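Cell cycle serine/threonine-protein kinase CDC5/MSD2 (Saccharomyces cerevisiae, PDB 6MF4) is a protein kinase that phosphorylates serine and threonine side chains of target proteins and promotes mitotic exit, this chain being its substrate-recognising polo-box domain. Local coordinates at residues Thr204-Phe209 with Leu280-Thr285; Tyr141-Tyr144 with Trp150-Ser153. All blocks are in the same frame, centred on the assembly; numbering follows the deposited sequence.

Contact 1 of 2, residues Thr204-Phe209 with Leu280-Thr285; sequences TRYKPF and LKQKST
Thr204 and Lys283 meet tip to tip where the first strand of the second polo box, 200-205, faces the end of its long helix 269-283; an antiparallel sheet packed against a helix is the polo-box fold. The Lys283 ammonium donates to Thr204, with NZ 2.6 Å from OG1, and Lys283 CD also comes within 3.4 Å of Thr204 OG1. Bends at chi2 (-98°) and chi3 (86°) carry NZ to the Thr204 hydroxyl. Thr204 OG1 has a second, weak hydrogen bond with Thr50 OG1 on the edge strand 49-50. The lysine is buried, its side chain touching Met211 of strand 209-214 and Cys66 of helix 56-82, so an alanine here would probably leave Thr204 OG1 without its lysine donor and open a gap between strand and helix.

Two residues on, Tyr206 enters the turn toward strand 209-214. Thr204 CG2 sits over one face of its ring, 3.4 Å above the plane and near the rim. The hydroxyl donates to the Gln282 side chain, OH to OE1 3.1 Å; OE1 lies in the ring plane at its edge, also 3.5 Å from CE1. Ring and amide are turned well apart, and the donor stands 61° out of the carbonyl plane, off the lone pairs. The amide's stronger polar tie is from NE2 to the backbone O of Leu45, and the Tyr206 side chain also touches Leu45. Gln282 is engaged through its main chain too: its carbonyl O accepts from Thr285 OG1 at 2.7 Å, in the carbonyl plane, and from Thr285 N.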
loop_
_atom_site.group_PDB
_atom_site.type_symbol
_atom_site.label_atom_id
_atom_site.label_comp_id
_atom_site.label_asym_id
_atom_site.label_seq_id
_atom_site.Cartn_x
_atom_site.Cartn_y
_atom_site.Cartn_z
ATOM N N THR A 204 -0.690 -0.647 -9.273
ATOM C CA THR A 204 -1.125 -1.230 -10.532
ATOM C C THR A 204 -2.594 -0.935 -10.736
ATOM O O THR A 204 -3.416 -1.189 -9.854
ATOM C CB THR A 204 -0.905 -2.746 -10.580
ATOM O OG1 THR A 204 0.448 -3.048 -10.221
ATOM C CG2 THR A 204 -1.202 -3.284 -11.983
ATOM N N ARG A 205 -2.911 -0.395 -11.905
ATOM C CA ARG A 205 -4.284 -0.110 -12.276
ATOM C C ARG A 205 -4.872 -1.204 -13.145
ATOM O O ARG A 205 -4.336 -1.520 -14.206
ATOM C CB ARG A 205 -4.365 1.217 -13.015
ATOM C CG ARG A 205 -4.267 2.409 -12.101
ATOM C CD ARG A 205 -5.364 3.416 -12.391
ATOM N NE ARG A 205 -4.829 4.556 -13.113
ATOM C CZ ARG A 205 -5.564 5.507 -13.673
ATOM N NH1 ARG A 205 -6.892 5.457 -13.615
ATOM N NH2 ARG A 205 -4.961 6.504 -14.298
ATOM N N TYR A 206 -5.971 -1.778 -12.672
ATOM C CA TYR A 206 -6.769 -2.722 -13.442
ATOM C C TYR A 206 -8.149 -2.117 -13.632
ATOM O O TYR A 206 -8.525 -1.187 -12.919
ATOM C CB TYR A 206 -6.890 -4.074 -12.730
ATOM C CG TYR A 206 -5.586 -4.759 -12.374
ATOM C CD1 TYR A 206 -4.873 -5.473 -13.327
ATOM C CD2 TYR A 206 -5.091 -4.724 -11.073
ATOM C CE1 TYR A 206 -3.695 -6.115 -13.003
ATOM C CE2 TYR A 206 -3.916 -5.362 -10.742
ATOM C CZ TYR A 206 -3.220 -6.056 -11.710
ATOM O OH TYR A 206 -2.047 -6.701 -11.384
ATOM N N LYS A 207 -8.917 -2.650 -14.574
ATOM C CA LYS A 207 -10.288 -2.199 -14.756
ATOM C C LYS A 207 -11.111 -2.375 -13.469
ATOM O O LYS A 207 -11.768 -1.431 -13.029
ATOM C CB LYS A 207 -10.943 -2.939 -15.928
ATOM N N PRO A 208 -11.076 -3.572 -12.851
ATOM C CA PRO A 208 -11.899 -3.760 -11.648
ATOM C C PRO A 208 -11.365 -3.079 -10.383
ATOM O O PRO A 208 -12.157 -2.775 -9.489
ATOM C CB PRO A 208 -11.909 -5.282 -11.466
ATOM C CG PRO A 208 -10.678 -5.753 -12.134
ATOM C CD PRO A 208 -10.476 -4.839 -13.301
ATOM N N PHE A 209 -10.058 -2.848 -10.295
ATOM C CA PHE A 209 -9.499 -2.232 -9.095
ATOM C C PHE A 209 -8.107 -1.659 -9.326
ATOM O O PHE A 209 -7.426 -2.001 -10.297
ATOM C CB PHE A 209 -9.448 -3.248 -7.941
ATOM C CG PHE A 209 -8.556 -4.432 -8.203
ATOM C CD1 PHE A 209 -9.042 -5.556 -8.853
ATOM C CD2 PHE A 209 -7.233 -4.427 -7.790
ATOM C CE1 PHE A 209 -8.225 -6.642 -9.095
ATOM C CE2 PHE A 209 -6.409 -5.514 -8.026
ATOM C CZ PHE A 209 -6.906 -6.624 -8.680
ATOM N N LEU A 280 -2.443 -10.518 -6.529
ATOM C CA LEU A 280 -1.234 -10.945 -5.830
ATOM C C LEU A 280 -0.469 -12.012 -6.603
ATOM O O LEU A 280 0.761 -11.984 -6.662
ATOM C CB LEU A 280 -1.585 -11.480 -4.444
ATOM C CG LEU A 280 -2.160 -10.448 -3.475
ATOM C CD1 LEU A 280 -2.845 -11.146 -2.318
ATOM C CD2 LEU A 280 -1.058 -9.523 -2.977
ATOM N N LYS A 281 -1.200 -12.960 -7.181
ATOM C CA LYS A 281 -0.579 -14.053 -7.919
ATOM C C LYS A 281 0.193 -13.501 -9.106
ATOM O O LYS A 281 1.347 -13.858 -9.329
ATOM C CB LYS A 281 -1.629 -15.061 -8.393
ATOM C CG LYS A 281 -1.043 -16.313 -9.035
ATOM N N GLN A 282 -0.454 -12.616 -9.855
ATOM C CA GLN A 282 0.157 -12.005 -11.027
ATOM C C GLN A 282 1.433 -11.239 -10.674
ATOM O O GLN A 282 2.471 -11.429 -11.305
ATOM C CB GLN A 282 -0.843 -11.070 -11.704
ATOM C CG GLN A 282 -0.415 -10.592 -13.079
ATOM C CD GLN A 282 -1.443 -9.678 -13.710
ATOM O OE1 GLN A 282 -1.250 -8.464 -13.781
ATOM N NE2 GLN A 282 -2.545 -10.260 -14.170
ATOM N N LYS A 283 1.354 -10.380 -9.661
ATOM C CA LYS A 283 2.475 -9.516 -9.295
ATOM C C LYS A 283 3.653 -10.308 -8.730
ATOM O O LYS A 283 4.793 -9.838 -8.752
ATOM C CB LYS A 283 2.030 -8.466 -8.275
ATOM C CG LYS A 283 0.975 -7.486 -8.786
ATOM C CD LYS A 283 1.564 -6.155 -9.253
ATOM C CE LYS A 283 2.022 -6.204 -10.697
ATOM N NZ LYS A 283 2.002 -4.854 -11.330
ATOM N N SER A 284 3.380 -11.507 -8.225
ATOM C CA SER A 284 4.419 -12.335 -7.619
ATOM C C SER A 284 5.319 -12.976 -8.671
ATOM O O SER A 284 6.369 -13.528 -8.341
ATOM C CB SER A 284 3.796 -13.431 -6.750
ATOM O OG SER A 284 3.182 -14.423 -7.554
ATOM N N THR A 285 4.900 -12.905 -9.932
ATOM C CA THR A 285 5.641 -13.529 -11.023
ATOM C C THR A 285 6.601 -12.554 -11.702
ATOM O O THR A 285 7.022 -12.784 -12.838
ATOM C CB THR A 285 4.688 -14.101 -12.090
ATOM O OG1 THR A 285 4.031 -13.030 -12.780
ATOM C CG2 THR A 285 3.648 -15.010 -11.451
#

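Contact 2 of 2, residues Tyr141-Tyr144 with Trp150-Ser153; sequences YISY and WVAS
Trp150 and Tyr144 form a non-hydrogen-bonded pair at one end of the antiparallel beta hairpin of strands 138-145 and 149-156, at the edge of the sheet of the first polo box, their side chains lying alongside each other. Trp150 gives up the most surface here. Its five-membered ring and the Tyr144 ring have centroids 5.7 Å apart and planes at 46°, too inclined for a stack; both side chains point the same way, with Tyr144 CE1 4.0 Å from Trp150 NE1. The Ile142 side chain crosses that of Trp150 at a slant, its CG2, set anti to its own main-chain nitrogen, reaching CD1 at 3.9 Å. Trp150 also packs on Ser58, Ile61 and Leu62 of helix 56-82 and meets Phe199 edge-to-face, which seats the hairpin on the rest of the fold.

Val151, next in covered surface, pairs with Ser143 as a hydrogen-bonded pair, its N donating to Ser143 O at 2.9 Å. Its CG1, between the backbone N and the carbonyl carbon, lies 3.7 Å from Ser143 OG. Tyr141 contributes chiefly through its main chain: it makes the second hydrogen-bonded pair, with Ser153, while the end of its side chain leads away and the side chain touches Val130 and Leu164. Its carbonyl O also takes a bond from a water, 2.8 Å away, that donates to Val151 O as well and is hydrogen-bonded to Ser143 OG.

The zinc ligands Glu138 and His154 lie on these same two strands, the metal about 11 Å from the Ala152 side chain. Four backbone bonds at 161° to 167° fix the strand register, while the side chains divide the faces: apolar Ile142 and Ala152 on one, a water-bridged surface beside Ser143 and Val151 on the other.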
loop_
_atom_site.group_PDB
_atom_site.type_symbol
_atom_site.label_atom_id
_atom_site.label_comp_id
_atom_site.label_asym_id
_atom_site.label_seq_id
_atom_site.Cartn_x
_atom_site.Cartn_y
_atom_site.Cartn_z
ATOM N N TYR A 141 13.740 11.491 0.945
ATOM C CA TYR A 141 14.045 11.207 -0.454
ATOM C C TYR A 141 14.414 9.735 -0.569
ATOM O O TYR A 141 15.379 9.279 0.045
ATOM C CB TYR A 141 15.177 12.087 -0.976
ATOM C CG TYR A 141 15.565 11.756 -2.402
ATOM C CD1 TYR A 141 14.658 11.907 -3.439
ATOM C CD2 TYR A 141 16.837 11.291 -2.708
ATOM C CE1 TYR A 141 15.006 11.603 -4.745
ATOM C CE2 TYR A 141 17.195 10.987 -4.008
ATOM C CZ TYR A 141 16.276 11.145 -5.020
ATOM O OH TYR A 141 16.622 10.844 -6.318
ATOM N N ILE A 142 13.626 8.997 -1.343
ATOM C CA ILE A 142 13.771 7.551 -1.448
ATOM C C ILE A 142 14.249 7.168 -2.843
ATOM O O ILE A 142 13.615 7.505 -3.842
ATOM C CB ILE A 142 12.450 6.836 -1.142
ATOM C CG1 ILE A 142 11.952 7.232 0.250
ATOM C CG2 ILE A 142 12.634 5.329 -1.208
ATOM C CD1 ILE A 142 10.491 6.997 0.467
ATOM N N SER A 143 15.369 6.456 -2.897
ATOM C CA SER A 143 15.983 6.074 -4.161
ATOM C C SER A 143 16.430 4.622 -4.125
ATOM O O SER A 143 16.327 3.958 -3.094
ATOM C CB SER A 143 17.171 6.981 -4.462
ATOM O OG SER A 143 18.099 6.939 -3.395
ATOM N N TYR A 144 16.934 4.131 -5.252
ATOM C CA TYR A 144 17.336 2.736 -5.346
ATOM C C TYR A 144 18.690 2.488 -4.695
ATOM O O TYR A 144 19.545 3.370 -4.635
ATOM C CB TYR A 144 17.370 2.283 -6.806
ATOM C CG TYR A 144 15.999 2.123 -7.429
ATOM C CD1 TYR A 144 14.979 1.452 -6.762
ATOM C CD2 TYR A 144 15.724 2.649 -8.683
ATOM C CE1 TYR A 144 13.725 1.308 -7.332
ATOM C CE2 TYR A 144 14.475 2.514 -9.258
ATOM C CZ TYR A 144 13.481 1.846 -8.581
ATOM O OH TYR A 144 12.245 1.712 -9.170
ATOM N N TRP A 150 15.571 -0.194 -1.709
ATOM C CA TRP A 150 15.303 1.225 -1.494
ATOM C C TRP A 150 16.130 1.737 -0.326
ATOM O O TRP A 150 16.338 1.022 0.653
ATOM C CB TRP A 150 13.824 1.483 -1.191
ATOM C CG TRP A 150 12.861 1.147 -2.278
ATOM C CD1 TRP A 150 12.373 1.991 -3.233
ATOM C CD2 TRP A 150 12.243 -0.120 -2.509
ATOM N NE1 TRP A 150 11.493 1.322 -4.050
ATOM C CE2 TRP A 150 11.397 0.025 -3.627
ATOM C CE3 TRP A 150 12.327 -1.365 -1.883
ATOM C CZ2 TRP A 150 10.638 -1.030 -4.128
ATOM C CZ3 TRP A 150 11.574 -2.410 -2.383
ATOM C CH2 TRP A 150 10.742 -2.236 -3.495
ATOM N N VAL A 151 16.582 2.981 -0.427
ATOM C CA VAL A 151 17.205 3.663 0.697
ATOM C C VAL A 151 16.561 5.034 0.843
ATOM O O VAL A 151 16.212 5.673 -0.152
ATOM C CB VAL A 151 18.734 3.799 0.518
ATOM C CG1 VAL A 151 19.059 4.553 -0.758
ATOM C CG2 VAL A 151 19.360 4.485 1.731
ATOM N N ALA A 152 16.401 5.472 2.087
ATOM C CA ALA A 152 15.748 6.738 2.384
ATOM C C ALA A 152 16.708 7.685 3.087
ATOM O O ALA A 152 17.454 7.280 3.981
ATOM C CB ALA A 152 14.508 6.505 3.240
ATOM N N SER A 153 16.678 8.946 2.664
ATOM C CA SER A 153 17.461 10.010 3.277
ATOM C C SER A 153 16.542 11.071 3.879
ATOM O O SER A 153 15.612 11.545 3.229
ATOM C CB SER A 153 18.397 10.648 2.251
ATOM O OG SER A 153 19.466 9.776 1.937
HETATM O O HOH W 1 17.777 8.282 -1.104
#

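From the N terminus, the chain begins with strand 49-50, which joins the sheet of the second polo box, then runs through helix 56-82 into the first polo box, where contact 2 closes a hairpin with only five residues between its segments. It then passes through the zinc ligand His194 to the second polo box, where contact 1 closes a loop of 70 residues, 25 of them strand and 18 helix, joining the first strand of that unit to its last helix. The loops follow in series and neither enclose nor cross one another. Their centres are 25 Å apart and their nearest atoms about 11 Å, without touching. Helix 56-82 is touched by side chains of both contacts and so joins the two polo boxes.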